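Local coordinates for nine-heme cytochrome c (Desulfovibrio desulfuricans, PDB 1OFW), which carries nine c-type hemes and passes electrons between them, and may form part of a transmembrane redox complex that feeds sulfate reduction, at residues Val172-Ile183 / Asn194-Met205; Lys240-Glu248 / Arg256-His264. One frame throughout, in Å; residues are numbered along the deposited sequence.

Interaction 1: residues Val172-Ile183 / Asn194-Met205; sequences VSPMLAPYKVVI and NFTHRRHLTSLM. With HEC (heme c), chain J.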
loop_
_atom_site.group_PDB
_atom_site.type_symbol
_atom_site.label_atom_id
_atom_site.label_comp_id
_atom_site.label_asym_id
_atom_site.label_seq_id
_atom_site.Cartn_x
_atom_site.Cartn_y
_atom_site.Cartn_z
ATOM N N VAL A 172 15.794 5.495 -0.489
ATOM C CA VAL A 172 17.244 5.603 -0.551
ATOM C C VAL A 172 17.669 5.217 -1.947
ATOM O O VAL A 172 17.107 4.462 -2.701
ATOM C CB VAL A 172 17.989 4.693 0.437
ATOM C CG1 VAL A 172 17.779 5.083 1.889
ATOM C CG2 VAL A 172 17.561 3.243 0.249
ATOM N N SER A 173 18.834 5.806 -2.278
ATOM C CA SER A 173 19.462 5.514 -3.568
ATOM C C SER A 173 19.963 4.093 -3.670
ATOM O O SER A 173 20.564 3.633 -2.696
ATOM C CB SER A 173 20.635 6.502 -3.628
ATOM O OG SER A 173 21.264 6.438 -4.871
ATOM N N PRO A 174 19.758 3.446 -4.799
ATOM C CA PRO A 174 20.341 2.108 -4.982
ATOM C C PRO A 174 21.855 2.025 -4.877
ATOM O O PRO A 174 22.463 0.974 -4.706
ATOM C CB PRO A 174 19.969 1.762 -6.432
ATOM C CG PRO A 174 18.678 2.532 -6.638
ATOM C CD PRO A 174 18.953 3.862 -5.964
ATOM N N MET A 175 22.558 3.106 -5.010
ATOM C CA MET A 175 23.946 3.354 -4.798
ATOM C C MET A 175 24.367 3.071 -3.357
ATOM O O MET A 175 25.561 2.829 -3.162
ATOM C CB MET A 175 24.373 4.820 -5.007
ATOM C CG MET A 175 24.179 5.339 -6.395
ATOM S SD MET A 175 25.147 4.437 -7.574
ATOM C CE MET A 175 24.095 4.637 -9.022
ATOM N N LEU A 176 23.449 3.141 -2.397
ATOM C CA LEU A 176 23.795 2.758 -1.043
ATOM C C LEU A 176 23.632 1.279 -0.730
ATOM O O LEU A 176 23.816 0.908 0.436
ATOM C CB LEU A 176 22.949 3.577 -0.063
ATOM C CG LEU A 176 23.171 5.082 -0.140
ATOM C CD1 LEU A 176 22.359 5.815 0.920
ATOM C CD2 LEU A 176 24.649 5.435 0.054
ATOM N N ALA A 177 23.332 0.508 -1.748
ATOM C CA ALA A 177 23.190 -0.943 -1.653
ATOM C C ALA A 177 24.132 -1.625 -2.641
ATOM O O ALA A 177 24.649 -0.994 -3.568
ATOM C CB ALA A 177 21.762 -1.350 -1.929
ATOM N N PRO A 178 24.417 -2.902 -2.444
ATOM C CA PRO A 178 25.438 -3.532 -3.287
ATOM C C PRO A 178 25.143 -3.456 -4.765
ATOM O O PRO A 178 24.021 -3.484 -5.237
ATOM C CB PRO A 178 25.407 -5.001 -2.827
ATOM C CG PRO A 178 24.938 -4.891 -1.410
ATOM C CD PRO A 178 23.904 -3.810 -1.444
ATOM N N TYR A 179 26.222 -3.354 -5.559
ATOM C CA TYR A 179 26.089 -3.325 -6.994
ATOM C C TYR A 179 25.672 -4.684 -7.520
ATOM O O TYR A 179 24.650 -4.868 -8.205
ATOM C CB TYR A 179 27.436 -2.856 -7.623
ATOM C CG TYR A 179 27.352 -2.904 -9.121
ATOM C CD1 TYR A 179 26.730 -1.885 -9.820
ATOM C CD2 TYR A 179 27.888 -3.956 -9.844
ATOM C CE1 TYR A 179 26.639 -1.901 -11.190
ATOM C CE2 TYR A 179 27.791 -3.987 -11.227
ATOM C CZ TYR A 179 27.172 -2.953 -11.904
ATOM O OH TYR A 179 27.084 -3.026 -13.279
ATOM N N LYS A 180 26.491 -5.682 -7.209
ATOM C CA LYS A 180 26.155 -7.080 -7.425
ATOM C C LYS A 180 26.375 -7.866 -6.136
ATOM O O LYS A 180 27.102 -7.460 -5.233
ATOM C CB LYS A 180 26.938 -7.653 -8.598
ATOM C CG LYS A 180 28.316 -8.130 -8.248
ATOM C CD LYS A 180 29.046 -8.765 -9.418
ATOM C CE LYS A 180 28.635 -10.192 -9.644
ATOM N NZ LYS A 180 29.607 -10.888 -10.542
ATOM N N VAL A 181 25.700 -9.018 -6.095
ATOM C CA VAL A 181 25.876 -9.931 -4.975
ATOM C C VAL A 181 26.125 -11.303 -5.576
ATOM O O VAL A 181 25.376 -11.797 -6.419
ATOM C CB VAL A 181 24.696 -10.000 -3.999
ATOM C CG1 VAL A 181 24.980 -11.007 -2.888
ATOM C CG2 VAL A 181 24.474 -8.602 -3.436
ATOM N N VAL A 182 27.256 -11.863 -5.157
ATOM C CA VAL A 182 27.601 -13.229 -5.618
ATOM C C VAL A 182 26.974 -14.191 -4.633
ATOM O O VAL A 182 27.396 -14.348 -3.489
ATOM C CB VAL A 182 29.124 -13.382 -5.722
ATOM C CG1 VAL A 182 29.458 -14.843 -6.012
ATOM C CG2 VAL A 182 29.647 -12.456 -6.799
ATOM N N ILE A 183 25.837 -14.771 -5.035
ATOM C CA ILE A 183 25.091 -15.623 -4.132
ATOM C C ILE A 183 25.639 -17.041 -4.250
ATOM O O ILE A 183 25.343 -17.766 -5.203
ATOM C CB ILE A 183 23.570 -15.596 -4.449
ATOM C CG1 ILE A 183 23.031 -14.164 -4.451
ATOM C CG2 ILE A 183 22.800 -16.487 -3.503
ATOM C CD1 ILE A 183 21.584 -14.039 -4.799
ATOM N N ASN A 194 25.275 -14.589 -9.939
ATOM C CA ASN A 194 25.782 -13.223 -9.891
ATOM C C ASN A 194 24.615 -12.245 -10.017
ATOM O O ASN A 194 24.285 -11.828 -11.131
ATOM C CB ASN A 194 26.757 -12.964 -11.033
ATOM C CG ASN A 194 28.003 -13.835 -10.856
ATOM O OD1 ASN A 194 28.592 -13.889 -9.786
ATOM N ND2 ASN A 194 28.364 -14.510 -11.936
ATOM N N PHE A 195 24.031 -11.973 -8.865
ATOM C CA PHE A 195 22.752 -11.226 -8.858
ATOM C C PHE A 195 22.999 -9.749 -9.094
ATOM O O PHE A 195 23.780 -9.131 -8.376
ATOM C CB PHE A 195 22.026 -11.489 -7.548
ATOM C CG PHE A 195 20.744 -10.702 -7.342
ATOM C CD1 PHE A 195 19.763 -10.711 -8.294
ATOM C CD2 PHE A 195 20.561 -9.953 -6.197
ATOM C CE1 PHE A 195 18.598 -10.000 -8.115
ATOM C CE2 PHE A 195 19.381 -9.256 -6.013
ATOM C CZ PHE A 195 18.394 -9.275 -6.972
ATOM N N THR A 196 22.342 -9.210 -10.111
ATOM C CA THR A 196 22.479 -7.803 -10.468
ATOM C C THR A 196 21.592 -6.938 -9.574
ATOM O O THR A 196 20.574 -6.365 -9.957
ATOM C CB THR A 196 22.143 -7.600 -11.954
ATOM O OG1 THR A 196 20.846 -8.118 -12.212
ATOM C CG2 THR A 196 23.110 -8.390 -12.875
ATOM N N HIS A 197 22.017 -6.866 -8.333
ATOM C CA HIS A 197 21.291 -6.253 -7.244
ATOM C C HIS A 197 20.917 -4.826 -7.565
ATOM O O HIS A 197 19.736 -4.429 -7.462
ATOM C CB HIS A 197 22.186 -6.326 -5.981
ATOM C CG HIS A 197 21.528 -6.021 -4.667
ATOM N ND1 HIS A 197 21.193 -4.748 -4.299
ATOM C CD2 HIS A 197 21.080 -6.788 -3.656
ATOM C CE1 HIS A 197 20.610 -4.756 -3.109
ATOM N NE2 HIS A 197 20.522 -5.997 -2.690
ATOM N N ARG A 198 21.905 -3.987 -7.921
ATOM C CA ARG A 198 21.601 -2.557 -8.175
ATOM C C ARG A 198 20.791 -2.344 -9.440
ATOM O O ARG A 198 19.874 -1.504 -9.517
ATOM C CB ARG A 198 22.892 -1.717 -8.212
ATOM C CG ARG A 198 22.649 -0.239 -8.240
ATOM C CD ARG A 198 23.984 0.506 -8.174
ATOM N NE ARG A 198 24.599 0.322 -6.865
ATOM C CZ ARG A 198 25.879 0.579 -6.563
ATOM N NH1 ARG A 198 26.661 1.034 -7.549
ATOM N NH2 ARG A 198 26.335 0.388 -5.320
ATOM N N ARG A 199 21.080 -3.112 -10.480
ATOM C CA ARG A 199 20.338 -3.054 -11.720
ATOM C C ARG A 199 18.842 -3.337 -11.452
ATOM O O ARG A 199 17.995 -2.596 -11.960
ATOM C CB ARG A 199 20.890 -4.060 -12.689
ATOM C CG ARG A 199 20.287 -4.036 -14.072
ATOM C CD ARG A 199 20.906 -5.199 -14.845
ATOM N NE ARG A 199 20.351 -5.409 -16.166
ATOM C CZ ARG A 199 20.835 -4.817 -17.262
ATOM N NH1 ARG A 199 21.857 -3.967 -17.269
ATOM N NH2 ARG A 199 20.243 -5.096 -18.418
ATOM N N HIS A 200 18.619 -4.382 -10.638
ATOM C CA HIS A 200 17.260 -4.795 -10.259
ATOM C C HIS A 200 16.526 -3.661 -9.546
ATOM O O HIS A 200 15.445 -3.224 -9.984
ATOM C CB HIS A 200 17.330 -6.045 -9.378
ATOM C CG HIS A 200 17.195 -7.318 -10.132
ATOM N ND1 HIS A 200 18.227 -7.872 -10.887
ATOM C CD2 HIS A 200 16.133 -8.168 -10.281
ATOM C CE1 HIS A 200 17.770 -8.985 -11.440
ATOM N NE2 HIS A 200 16.494 -9.213 -11.098
ATOM N N LEU A 201 17.088 -3.158 -8.467
ATOM C CA LEU A 201 16.419 -2.160 -7.640
ATOM C C LEU A 201 16.206 -0.893 -8.460
ATOM O O LEU A 201 15.145 -0.288 -8.379
ATOM C CB LEU A 201 17.200 -1.904 -6.378
ATOM C CG LEU A 201 16.625 -0.875 -5.401
ATOM C CD1 LEU A 201 15.241 -1.310 -4.935
ATOM C CD2 LEU A 201 17.528 -0.661 -4.226
ATOM N N THR A 202 17.207 -0.515 -9.246
ATOM C CA THR A 202 17.109 0.685 -10.071
ATOM C C THR A 202 15.979 0.546 -11.074
ATOM O O THR A 202 15.188 1.488 -11.187
ATOM C CB THR A 202 18.449 0.944 -10.768
ATOM O OG1 THR A 202 19.430 1.188 -9.788
ATOM C CG2 THR A 202 18.393 2.211 -11.618
ATOM N N SER A 203 15.831 -0.556 -11.758
ATOM C CA SER A 203 14.795 -0.821 -12.732
ATOM C C SER A 203 13.407 -0.783 -12.108
ATOM O O SER A 203 12.461 -0.216 -12.643
ATOM C CB SER A 203 15.041 -2.201 -13.326
ATOM O OG SER A 203 14.067 -2.525 -14.321
ATOM N N LEU A 204 13.296 -1.419 -10.936
ATOM C CA LEU A 204 12.020 -1.488 -10.236
ATOM C C LEU A 204 11.585 -0.102 -9.779
ATOM O O LEU A 204 10.408 0.245 -9.902
ATOM C CB LEU A 204 12.108 -2.466 -9.050
ATOM C CG LEU A 204 12.268 -3.934 -9.483
ATOM C CD1 LEU A 204 12.784 -4.798 -8.365
ATOM C CD2 LEU A 204 10.964 -4.512 -10.054
ATOM N N MET A 205 12.495 0.695 -9.274
ATOM C CA MET A 205 12.189 2.059 -8.838
ATOM C C MET A 205 11.866 2.979 -10.005
ATOM O O MET A 205 11.015 3.877 -9.913
ATOM C CB MET A 205 13.398 2.622 -8.081
ATOM C CG MET A 205 13.538 2.046 -6.692
ATOM S SD MET A 205 15.009 2.529 -5.792
ATOM C CE MET A 205 14.664 4.272 -5.571
HETATM FE FE HEC J . 15.263 -10.740 -11.574
HETATM C CHA HEC J . 15.588 -9.942 -14.852
HETATM C CHB HEC J . 17.881 -12.936 -11.831
HETATM C CHC HEC J . 14.943 -11.526 -8.284
HETATM C CHD HEC J . 12.637 -8.530 -11.294
HETATM N NA HEC J . 16.489 -11.334 -13.037
HETATM C C1A HEC J . 16.477 -10.874 -14.353
HETATM C C2A HEC J . 17.533 -11.519 -15.098
HETATM C C3A HEC J . 18.153 -12.366 -14.265
HETATM C C4A HEC J . 17.522 -12.242 -12.971
HETATM C CMA HEC J . 19.312 -13.347 -14.501
HETATM C CAA HEC J . 17.834 -11.211 -16.570
HETATM C CBA HEC J . 18.908 -10.122 -16.706
HETATM C CGA HEC J . 19.284 -9.242 -15.545
HETATM O O1A HEC J . 18.686 -8.134 -15.515
HETATM O O2A HEC J . 20.154 -9.556 -14.677
HETATM N NB HEC J . 16.169 -12.011 -10.346
HETATM C C1B HEC J . 17.279 -12.820 -10.604
HETATM C C2B HEC J . 17.671 -13.519 -9.399
HETATM C C3B HEC J . 16.851 -13.127 -8.400
HETATM C C4B HEC J . 15.924 -12.181 -8.993
HETATM C CMB HEC J . 18.827 -14.518 -9.363
HETATM C CAB HEC J . 16.818 -13.544 -6.937
HETATM C CBB HEC J . 18.198 -13.529 -6.241
HETATM N NC HEC J . 14.001 -10.174 -10.129
HETATM C C1C HEC J . 14.051 -10.622 -8.827
HETATM C C2C HEC J . 12.964 -10.039 -8.036
HETATM C C3C HEC J . 12.359 -9.172 -8.861
HETATM C C4C HEC J . 12.983 -9.251 -10.158
HETATM C CMC HEC J . 12.671 -10.467 -6.588
HETATM C CAC HEC J . 11.134 -8.251 -8.655
HETATM C CBC HEC J . 10.932 -7.746 -7.228
HETATM N ND HEC J . 14.327 -9.481 -12.816
HETATM C C1D HEC J . 13.264 -8.642 -12.514
HETATM C C2D HEC J . 12.880 -7.901 -13.701
HETATM C C3D HEC J . 13.685 -8.307 -14.702
HETATM C C4D HEC J . 14.605 -9.273 -14.160
HETATM C CMD HEC J . 11.732 -6.875 -13.759
HETATM C CAD HEC J . 13.586 -7.824 -16.165
HETATM C CBD HEC J . 14.697 -6.785 -16.406
HETATM C CGD HEC J . 14.224 -5.399 -16.013
HETATM O O1D HEC J . 14.715 -4.884 -14.982
HETATM O O2D HEC J . 13.354 -4.876 -16.742
HETATM O O HOH W 1 21.838 -1.820 -5.138
HETATM O O HOH W 2 23.630 -4.621 -10.693
#
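Arg198, in the first turn of the helix that follows the antiparallel hairpin 181-183/193-195 after a turn at Thr196, slots its guanidinium between Tyr179 and Met175 of the loop before the first strand. CB of Tyr179 lies over the centre of one guanidinium face; on the opposite face sit CA and SD of Met175. The Tyr179 ring stands nearly upright to the guanidinium, 77° between planes, and takes NH1 at its edge. CG of Arg198 leaves anti to the backbone N (chi1 -171°) and the chain bends at chi3, which brings NH2 of Arg198 to Ala177 O at 2.8 Å, in the guanidinium plane and close to the line of the C=O bond. NE adds a weak bond to Pro174 O, and the backbone N of Arg198 bonds Tyr179 O at 2.9 Å, almost straight.

His197, an axial ligand of heme 6 together with His229, turns one ring face to Pro178 CD, a CH-pi contact of 4.1 Å to the ring centroid. A water in the ring plane accepts from its ND1 and donates to the carbonyls of Pro174 and Pro178; this water bridge probably steadies the ring's rotation about the bond to the iron. CBB of heme 8 lies over one face of the Phe195 ring, whose CE1 covers the ring of His200, which binds the iron of that heme. Further along, Met205 of the helix points SD at the outer edge carbon of Pro174, CG, 3.8 Å away. In the hairpin, Phe195 N donates to Val181 O at 2.8 Å, and Val181 N returns a bond to Phe195 O at 3.0 Å.

Interaction 2: residues Lys240-Glu248 / Arg256-His264; sequences KCGSCHTKE and RPNLMAAYH. With HEC (heme c), chain I.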
loop_
_atom_site.group_PDB
_atom_site.type_symbol
_atom_site.label_atom_id
_atom_site.label_comp_id
_atom_site.label_asym_id
_atom_site.label_seq_id
_atom_site.Cartn_x
_atom_site.Cartn_y
_atom_site.Cartn_z
ATOM N N LYS A 240 21.607 -11.900 6.135
ATOM C CA LYS A 240 21.533 -12.800 4.994
ATOM C C LYS A 240 20.314 -13.703 5.058
ATOM O O LYS A 240 19.876 -14.045 6.135
ATOM C CB LYS A 240 22.813 -13.646 4.956
ATOM C CG LYS A 240 24.033 -12.783 4.668
ATOM C CD LYS A 240 25.225 -13.572 4.179
ATOM C CE LYS A 240 26.355 -12.674 3.679
ATOM N NZ LYS A 240 27.680 -13.242 4.069
ATOM N N CYS A 241 19.815 -14.105 3.869
ATOM C CA CYS A 241 18.664 -14.987 3.836
ATOM C C CYS A 241 18.898 -16.236 4.673
ATOM O O CYS A 241 18.052 -16.757 5.374
ATOM C CB CYS A 241 18.349 -15.392 2.398
ATOM S SG CYS A 241 18.276 -14.071 1.173
ATOM N N GLY A 242 20.130 -16.734 4.527
ATOM C CA GLY A 242 20.483 -17.960 5.215
ATOM C C GLY A 242 20.675 -17.808 6.701
ATOM O O GLY A 242 20.909 -18.811 7.385
ATOM N N SER A 243 20.527 -16.632 7.285
ATOM C CA SER A 243 20.467 -16.550 8.741
ATOM C C SER A 243 19.159 -17.099 9.277
ATOM O O SER A 243 19.071 -17.580 10.423
ATOM C CB SER A 243 20.567 -15.105 9.238
ATOM O OG SER A 243 21.851 -14.575 9.187
ATOM N N CYS A 244 18.089 -17.026 8.480
ATOM C CA CYS A 244 16.772 -17.464 8.849
ATOM C C CYS A 244 16.299 -18.711 8.087
ATOM O O CYS A 244 15.464 -19.439 8.637
ATOM C CB CYS A 244 15.758 -16.332 8.649
ATOM S SG CYS A 244 16.071 -14.937 9.758
ATOM N N HIS A 245 16.802 -18.902 6.877
ATOM C CA HIS A 245 16.435 -20.015 6.025
ATOM C C HIS A 245 17.570 -21.035 5.977
ATOM O O HIS A 245 18.624 -20.767 5.416
ATOM C CB HIS A 245 16.077 -19.476 4.619
ATOM C CG HIS A 245 14.860 -18.618 4.616
ATOM N ND1 HIS A 245 13.601 -19.125 4.610
ATOM C CD2 HIS A 245 14.706 -17.269 4.657
ATOM C CE1 HIS A 245 12.725 -18.124 4.634
ATOM N NE2 HIS A 245 13.368 -16.977 4.657
ATOM N N THR A 246 17.317 -22.174 6.628
ATOM C CA THR A 246 18.366 -23.187 6.739
ATOM C C THR A 246 18.528 -23.914 5.418
ATOM O O THR A 246 17.586 -23.976 4.641
ATOM C CB THR A 246 17.995 -24.166 7.867
ATOM O OG1 THR A 246 16.692 -24.739 7.649
ATOM C CG2 THR A 246 17.926 -23.371 9.164
ATOM N N LYS A 247 19.727 -24.445 5.180
ATOM C CA LYS A 247 19.935 -25.244 3.966
ATOM C C LYS A 247 19.043 -26.482 3.942
ATOM O O LYS A 247 18.443 -26.806 2.920
ATOM C CB LYS A 247 21.414 -25.597 3.859
ATOM C CG LYS A 247 21.687 -26.568 2.693
ATOM C CD LYS A 247 23.142 -27.004 2.786
ATOM C CE LYS A 247 23.442 -28.258 1.959
ATOM N NZ LYS A 247 23.279 -29.475 2.789
ATOM N N GLU A 248 18.886 -27.194 5.023
ATOM C CA GLU A 248 18.039 -28.339 5.212
ATOM C C GLU A 248 16.689 -28.032 5.848
ATOM O O GLU A 248 16.403 -26.977 6.408
ATOM C CB GLU A 248 18.798 -29.381 6.092
ATOM C CG GLU A 248 20.168 -29.711 5.477
ATOM C CD GLU A 248 19.970 -30.568 4.224
ATOM O OE1 GLU A 248 19.289 -31.603 4.396
ATOM O OE2 GLU A 248 20.472 -30.263 3.128
ATOM N N ARG A 256 8.781 -21.670 6.912
ATOM C CA ARG A 256 9.975 -21.142 6.259
ATOM C C ARG A 256 10.520 -22.123 5.218
ATOM O O ARG A 256 10.882 -23.235 5.581
ATOM C CB ARG A 256 11.159 -20.879 7.202
ATOM C CG ARG A 256 10.903 -19.738 8.160
ATOM C CD ARG A 256 12.163 -19.576 9.027
ATOM N NE ARG A 256 11.759 -18.961 10.275
ATOM C CZ ARG A 256 12.630 -18.488 11.154
ATOM N NH1 ARG A 256 13.932 -18.535 10.913
ATOM N NH2 ARG A 256 12.146 -17.953 12.265
ATOM N N PRO A 257 10.614 -21.714 3.963
ATOM C CA PRO A 257 11.301 -22.569 2.991
ATOM C C PRO A 257 12.760 -22.745 3.331
ATOM O O PRO A 257 13.402 -21.904 3.967
ATOM C CB PRO A 257 11.224 -21.781 1.678
ATOM C CG PRO A 257 10.206 -20.723 1.889
ATOM C CD PRO A 257 10.069 -20.491 3.351
ATOM N N ASN A 258 13.349 -23.884 2.926
ATOM C CA ASN A 258 14.794 -24.006 3.015
ATOM C C ASN A 258 15.451 -23.020 2.072
ATOM O O ASN A 258 14.775 -22.386 1.262
ATOM C CB ASN A 258 15.242 -25.441 2.775
ATOM C CG ASN A 258 15.375 -25.930 1.368
ATOM O OD1 ASN A 258 14.883 -25.398 0.384
ATOM N ND2 ASN A 258 16.148 -27.021 1.242
ATOM N N LEU A 259 16.747 -22.849 2.216
ATOM C CA LEU A 259 17.394 -21.722 1.538
ATOM C C LEU A 259 17.296 -21.829 0.037
ATOM O O LEU A 259 17.046 -20.800 -0.612
ATOM C CB LEU A 259 18.838 -21.589 1.994
ATOM C CG LEU A 259 19.655 -20.443 1.450
ATOM C CD1 LEU A 259 19.016 -19.089 1.820
ATOM C CD2 LEU A 259 21.102 -20.420 1.935
ATOM N N MET A 260 17.528 -22.971 -0.600
ATOM C CA MET A 260 17.337 -23.027 -2.051
ATOM C C MET A 260 15.934 -22.607 -2.483
ATOM O O MET A 260 15.727 -21.848 -3.429
ATOM C CB MET A 260 17.569 -24.462 -2.561
ATOM C CG MET A 260 17.493 -24.551 -4.073
ATOM S SD MET A 260 17.747 -26.245 -4.622
ATOM C CE MET A 260 16.241 -26.968 -3.958
ATOM N N ALA A 261 14.921 -23.112 -1.809
ATOM C CA ALA A 261 13.552 -22.826 -2.170
ATOM C C ALA A 261 13.245 -21.353 -1.872
ATOM O O ALA A 261 12.446 -20.720 -2.557
ATOM C CB ALA A 261 12.566 -23.759 -1.445
ATOM N N ALA A 262 13.849 -20.803 -0.834
ATOM C CA ALA A 262 13.660 -19.388 -0.514
ATOM C C ALA A 262 14.126 -18.509 -1.679
ATOM O O ALA A 262 13.397 -17.608 -2.119
ATOM C CB ALA A 262 14.368 -19.051 0.779
ATOM N N TYR A 263 15.334 -18.757 -2.211
ATOM C CA TYR A 263 15.792 -18.013 -3.366
ATOM C C TYR A 263 14.871 -18.232 -4.545
ATOM O O TYR A 263 14.407 -17.300 -5.208
ATOM C CB TYR A 263 17.204 -18.435 -3.753
ATOM C CG TYR A 263 18.327 -18.019 -2.829
ATOM C CD1 TYR A 263 19.216 -18.969 -2.365
ATOM C CD2 TYR A 263 18.541 -16.710 -2.421
ATOM C CE1 TYR A 263 20.265 -18.642 -1.532
ATOM C CE2 TYR A 263 19.586 -16.367 -1.578
ATOM C CZ TYR A 263 20.454 -17.337 -1.123
ATOM O OH TYR A 263 21.522 -17.037 -0.278
ATOM N N HIS A 264 14.569 -19.509 -4.819
ATOM C CA HIS A 264 13.743 -19.757 -6.012
ATOM C C HIS A 264 12.395 -19.103 -5.945
ATOM O O HIS A 264 11.885 -18.491 -6.869
ATOM C CB HIS A 264 13.642 -21.267 -6.214
ATOM C CG HIS A 264 14.862 -21.879 -6.812
ATOM N ND1 HIS A 264 15.031 -23.256 -6.821
ATOM C CD2 HIS A 264 15.920 -21.351 -7.450
ATOM C CE1 HIS A 264 16.184 -23.505 -7.425
ATOM N NE2 HIS A 264 16.767 -22.389 -7.822
HETATM FE FE HEC I . 12.407 -15.252 4.394
HETATM C CHA HEC I . 9.354 -16.903 4.417
HETATM C CHB HEC I . 12.690 -15.864 1.068
HETATM C CHC HEC I . 15.320 -13.446 4.344
HETATM C CHD HEC I . 12.256 -14.967 7.802
HETATM N NA HEC I . 11.229 -16.138 3.042
HETATM C C1A HEC I . 9.991 -16.700 3.211
HETATM C C2A HEC I . 9.457 -17.099 1.918
HETATM C C3A HEC I . 10.383 -16.799 0.995
HETATM C C4A HEC I . 11.521 -16.253 1.678
HETATM C CMA HEC I . 10.290 -16.991 -0.524
HETATM C CAA HEC I . 8.085 -17.761 1.704
HETATM C CBA HEC I . 7.119 -16.642 1.228
HETATM C CGA HEC I . 6.996 -15.469 2.178
HETATM O O1A HEC I . 6.252 -15.629 3.173
HETATM O O2A HEC I . 7.621 -14.414 1.956
HETATM N NB HEC I . 13.770 -14.800 3.013
HETATM C C1B HEC I . 13.727 -15.167 1.674
HETATM C C2B HEC I . 14.913 -14.678 1.016
HETATM C C3B HEC I . 15.580 -13.917 1.899
HETATM C C4B HEC I . 14.895 -14.022 3.162
HETATM C CMB HEC I . 15.262 -15.016 -0.443
HETATM C CAB HEC I . 16.842 -13.103 1.722
HETATM C CBB HEC I . 16.703 -11.914 0.745
HETATM N NC HEC I . 13.528 -14.374 5.807
HETATM C C1C HEC I . 14.708 -13.694 5.593
HETATM C C2C HEC I . 15.303 -13.326 6.869
HETATM C C3C HEC I . 14.489 -13.795 7.815
HETATM C C4C HEC I . 13.361 -14.412 7.192
HETATM C CMC HEC I . 16.659 -12.657 7.025
HETATM C CAC HEC I . 14.678 -13.824 9.348
HETATM C CBC HEC I . 15.048 -12.437 9.927
HETATM N ND HEC I . 11.072 -15.744 5.803
HETATM C C1D HEC I . 11.214 -15.587 7.169
HETATM C C2D HEC I . 10.058 -16.145 7.833
HETATM C C3D HEC I . 9.267 -16.705 6.906
HETATM C C4D HEC I . 9.895 -16.457 5.624
HETATM C CMD HEC I . 9.853 -16.069 9.358
HETATM C CAD HEC I . 7.971 -17.497 7.064
HETATM C CBD HEC I . 6.726 -16.578 7.012
HETATM C CGD HEC I . 5.484 -17.451 7.206
HETATM O O1D HEC I . 5.495 -18.189 8.209
HETATM O O2D HEC I . 4.553 -17.415 6.380
HETATM O O HOH W 3 22.199 -16.444 2.439
HETATM O O HOH W 4 14.313 -23.279 6.312
HETATM O O HOH W 5 18.688 -25.265 0.601
#
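The imidazole of His245 has the methyl of Ala262 over one face, a CH-pi contact with CB 4.0 Å from the ring centroid, while Pro257 O lies at the edge, near the ring plane, and accepts from ND1 at 2.9 Å. The other ring nitrogen, NE2, binds the heme iron at 2.0 Å. The guanidinium of Arg256 is likewise met at its edge: NH1 donates in plane to a lone pair of Cys244 O, at 2.9 Å. Its extended chain lays CG against the heme ring, 3.7 Å from C2D.

Cys241 and Cys244 are thioether-linked to the heme through CAB and CAC, and with His245 they form the CXXCH motif of c-type cytochromes. Leu259 CD1 packs on Cys241 CB, and Tyr263 brings CE2 to Cys241 SG, while its hydroxyl bonds a propionate of another heme. Asn258 caps the helix, OD1 accepting from Ala261 N; ND2 makes a weak bond to Lys247 O. Thr246 O takes Leu259 N at 2.8 Å.

With ND1 donating to a carbonyl, NE2 is left as the iron ligand; the ND1-Pro257 O bond probably sets the ring's orientation about the Fe-NE2 bond and would probably give the imidazole some imidazolate character, favouring the oxidised iron.

Reading from the N terminus, the chain first passes through the loop and short strand of 172-183, reverses within the ten intervening residues and closes interaction 1 with 194-205, the rest of strand 193-195 and the helix that follows. It then goes on past helix 212-217 to 240-248, and a seven-residue connection closes interaction 2 at the start of helix 259-273. The two loops follow in series, neither nested nor crossed. Their centres lie 20 Å apart, yet they touch: Ile183 CG2 packs 3.4 Å from Tyr263 CZ, bringing the end of the hairpin against the C-terminal helix. That helix also supplies His271, which shares the iron of heme 8 with His200 of interaction 1.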